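PDB 4LFU: regulatory protein SdiA from Escherichia coli, which acts as a LuxR-type quorum-sensing receptor and DNA-binding transcription factor, activating cell-division genes of the ftsQAZ cluster and responding to autoinducers from other bacteria. Local coordinates for residues 39-44 with 62-67. Numbering follows the deposited sequence.
Sequences YDYYSL and NYPEAW
Tyr41, at the start of strand 41-47, reaches across to segment 62-67, and its side chain passes from Tyr63 at the base to Pro64 and Trp67 near the tip. Tyr41 CB lies over one face of the Tyr63 ring, 3.5 Å from Tyr63 CE2. With CG anti to the carbonyl carbon (chi1 -57°), the ring leaves the strand and runs beside Tyr63. Tyr41 CG sits 3.6 Å from Tyr63 CD2, which lies over the rim of one Tyr41 face; the two planes are tilted by 29° but slid apart, with little overlap. On the CD1 and CE1 side, the backbone carbonyl oxygen of Asn62 lies near the ring plane at its edge, Tyr41 CD1 to Asn62 O being 3.6 Å. Farther out, Tyr41 CE1 meets Pro64 CD at 3.7 Å, while Tyr41 CE2 on the other side touches Trp67 CZ3 at 4.0 Å. The Tyr41 and Trp67 rings meet obliquely, their planes 54° apart. At the tip, Tyr41 OH passes 4.0 Å from Pro64 CG. Tyr41, Tyr63 and Trp67 thus form an aromatic cluster at the start of helix 65-73, where Pro64 takes the N-cap position. Next along the strand, Tyr42 turns its CB away, but the end of its ring comes back toward Asn62, whose backbone N lies over the rim of one face. That N also gives Tyr42 O a weak hydrogen bond of 3.4 Å, and Thr61 OG1 bonds the same oxygen. Tyr63 OH is hydrogen-bonded to Ser136 OG on strand 130-137, where Asp40 and Tyr41 both face Ser136 in a classic beta bulge. The contact therefore joins an inner strand of the autoinducer-binding domain's antiparallel sheet to the exit from strand 57-61, outermost within the chain, with helix 23-36 packed against Tyr42.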
loop_
_atom_site.group_PDB
_atom_site.type_symbol
_atom_site.label_atom_id
_atom_site.label_comp_id
_atom_site.label_asym_id
_atom_site.label_seq_id
_atom_site.Cartn_x
_atom_site.Cartn_y
_atom_site.Cartn_z
ATOM N N TYR A 39 -8.306 -22.134 -15.910
ATOM C CA TYR A 39 -9.345 -21.764 -14.961
ATOM C C TYR A 39 -10.592 -21.415 -15.730
ATOM O O TYR A 39 -10.506 -20.999 -16.875
ATOM C CB TYR A 39 -8.895 -20.601 -14.071
ATOM C CG TYR A 39 -7.933 -21.051 -13.005
ATOM C CD1 TYR A 39 -8.373 -21.775 -11.890
ATOM C CD2 TYR A 39 -6.569 -20.776 -13.115
ATOM C CE1 TYR A 39 -7.478 -22.197 -10.916
ATOM C CE2 TYR A 39 -5.671 -21.209 -12.151
ATOM C CZ TYR A 39 -6.125 -21.902 -11.055
ATOM O OH TYR A 39 -5.205 -22.305 -10.105
ATOM N N ASP A 40 -11.746 -21.605 -15.100
ATOM C CA ASP A 40 -13.038 -21.361 -15.730
ATOM C C ASP A 40 -13.485 -19.936 -15.487
ATOM O O ASP A 40 -14.034 -19.281 -16.376
ATOM C CB ASP A 40 -14.084 -22.330 -15.167
ATOM C CG ASP A 40 -13.785 -23.763 -15.524
ATOM O OD1 ASP A 40 -13.376 -24.025 -16.673
ATOM O OD2 ASP A 40 -13.941 -24.634 -14.660
ATOM N N TYR A 41 -13.244 -19.451 -14.277
ATOM C CA TYR A 41 -13.750 -18.154 -13.904
ATOM C C TYR A 41 -12.693 -17.264 -13.263
ATOM O O TYR A 41 -11.716 -17.743 -12.729
ATOM C CB TYR A 41 -14.928 -18.309 -12.950
ATOM C CG TYR A 41 -16.087 -19.145 -13.466
ATOM C CD1 TYR A 41 -16.989 -18.629 -14.387
ATOM C CD2 TYR A 41 -16.297 -20.439 -12.998
ATOM C CE1 TYR A 41 -18.076 -19.386 -14.846
ATOM C CE2 TYR A 41 -17.374 -21.214 -13.464
ATOM C CZ TYR A 41 -18.257 -20.673 -14.368
ATOM O OH TYR A 41 -19.313 -21.413 -14.803
ATOM N N TYR A 42 -12.927 -15.962 -13.323
ATOM C CA TYR A 42 -12.161 -14.977 -12.566
ATOM C C TYR A 42 -13.167 -14.037 -11.917
ATOM O O TYR A 42 -14.328 -13.958 -12.341
ATOM C CB TYR A 42 -11.233 -14.180 -13.488
ATOM C CG TYR A 42 -11.973 -13.149 -14.330
ATOM C CD1 TYR A 42 -12.553 -13.515 -15.543
ATOM C CD2 TYR A 42 -12.098 -11.810 -13.907
ATOM C CE1 TYR A 42 -13.252 -12.618 -16.300
ATOM C CE2 TYR A 42 -12.793 -10.878 -14.679
ATOM C CZ TYR A 42 -13.362 -11.303 -15.878
ATOM O OH TYR A 42 -14.072 -10.441 -16.691
ATOM N N SER A 43 -12.726 -13.359 -10.865
ATOM C CA SER A 43 -13.427 -12.223 -10.328
ATOM C C SER A 43 -12.392 -11.184 -9.878
ATOM O O SER A 43 -11.368 -11.525 -9.317
ATOM C CB SER A 43 -14.361 -12.632 -9.182
ATOM O OG SER A 43 -13.645 -13.072 -8.046
ATOM N N LEU A 44 -12.664 -9.914 -10.143
ATOM C CA LEU A 44 -11.786 -8.852 -9.697
ATOM C C LEU A 44 -12.624 -8.010 -8.740
ATOM O O LEU A 44 -13.620 -7.424 -9.169
ATOM C CB LEU A 44 -11.307 -8.043 -10.911
ATOM C CG LEU A 44 -9.852 -7.553 -11.051
ATOM C CD1 LEU A 44 -9.825 -6.102 -11.675
ATOM C CD2 LEU A 44 -9.007 -7.602 -9.761
ATOM N N ASN A 62 -16.714 -12.960 -14.525
ATOM C CA ASN A 62 -17.473 -13.722 -15.536
ATOM C C ASN A 62 -18.281 -14.910 -14.959
ATOM O O ASN A 62 -18.750 -15.768 -15.699
ATOM C CB ASN A 62 -16.592 -14.174 -16.699
ATOM C CG ASN A 62 -15.555 -15.197 -16.285
ATOM O OD1 ASN A 62 -14.924 -15.829 -17.130
ATOM N ND2 ASN A 62 -15.361 -15.356 -14.997
ATOM N N TYR A 63 -18.435 -14.945 -13.641
ATOM C CA TYR A 63 -19.343 -15.884 -13.003
ATOM C C TYR A 63 -20.762 -15.681 -13.518
ATOM O O TYR A 63 -21.172 -14.533 -13.806
ATOM C CB TYR A 63 -19.360 -15.686 -11.503
ATOM C CG TYR A 63 -18.200 -16.294 -10.744
ATOM C CD1 TYR A 63 -17.383 -15.495 -9.940
ATOM C CD2 TYR A 63 -17.938 -17.662 -10.798
ATOM C CE1 TYR A 63 -16.328 -16.043 -9.210
ATOM C CE2 TYR A 63 -16.900 -18.218 -10.080
ATOM C CZ TYR A 63 -16.086 -17.394 -9.294
ATOM O OH TYR A 63 -15.038 -17.926 -8.588
ATOM N N PRO A 64 -21.534 -16.786 -13.629
ATOM C CA PRO A 64 -22.923 -16.602 -14.081
ATOM C C PRO A 64 -23.627 -15.597 -13.164
ATOM O O PRO A 64 -23.352 -15.547 -11.950
ATOM C CB PRO A 64 -23.533 -18.001 -13.950
ATOM C CG PRO A 64 -22.358 -18.944 -14.038
ATOM C CD PRO A 64 -21.214 -18.198 -13.353
ATOM N N GLU A 65 -24.489 -14.779 -13.755
ATOM C CA GLU A 65 -25.294 -13.814 -12.999
ATOM C C GLU A 65 -26.084 -14.394 -11.827
ATOM O O GLU A 65 -26.252 -13.732 -10.816
ATOM C CB GLU A 65 -26.233 -13.026 -13.925
ATOM C CG GLU A 65 -26.629 -11.672 -13.304
ATOM C CD GLU A 65 -27.630 -10.875 -14.138
ATOM O OE1 GLU A 65 -27.617 -11.002 -15.389
ATOM O OE2 GLU A 65 -28.440 -10.125 -13.530
ATOM N N ALA A 66 -26.579 -15.623 -11.948
ATOM C CA ALA A 66 -27.367 -16.228 -10.855
ATOM C C ALA A 66 -26.551 -16.497 -9.592
ATOM O O ALA A 66 -27.077 -16.397 -8.472
ATOM C CB ALA A 66 -28.065 -17.496 -11.327
ATOM N N TRP A 67 -25.273 -16.844 -9.780
ATOM C CA TRP A 67 -24.318 -17.077 -8.676
ATOM C C TRP A 67 -23.969 -15.798 -7.919
ATOM O O TRP A 67 -23.922 -15.779 -6.694
ATOM C CB TRP A 67 -23.013 -17.683 -9.206
ATOM C CG TRP A 67 -23.138 -19.020 -9.872
ATOM C CD1 TRP A 67 -24.279 -19.604 -10.371
ATOM C CD2 TRP A 67 -22.064 -19.928 -10.155
ATOM N NE1 TRP A 67 -23.975 -20.822 -10.936
ATOM C CE2 TRP A 67 -22.625 -21.048 -10.818
ATOM C CE3 TRP A 67 -20.678 -19.906 -9.908
ATOM C CZ2 TRP A 67 -21.847 -22.141 -11.249
ATOM C CZ3 TRP A 67 -19.903 -21.003 -10.316
ATOM C CH2 TRP A 67 -20.498 -22.113 -10.977
#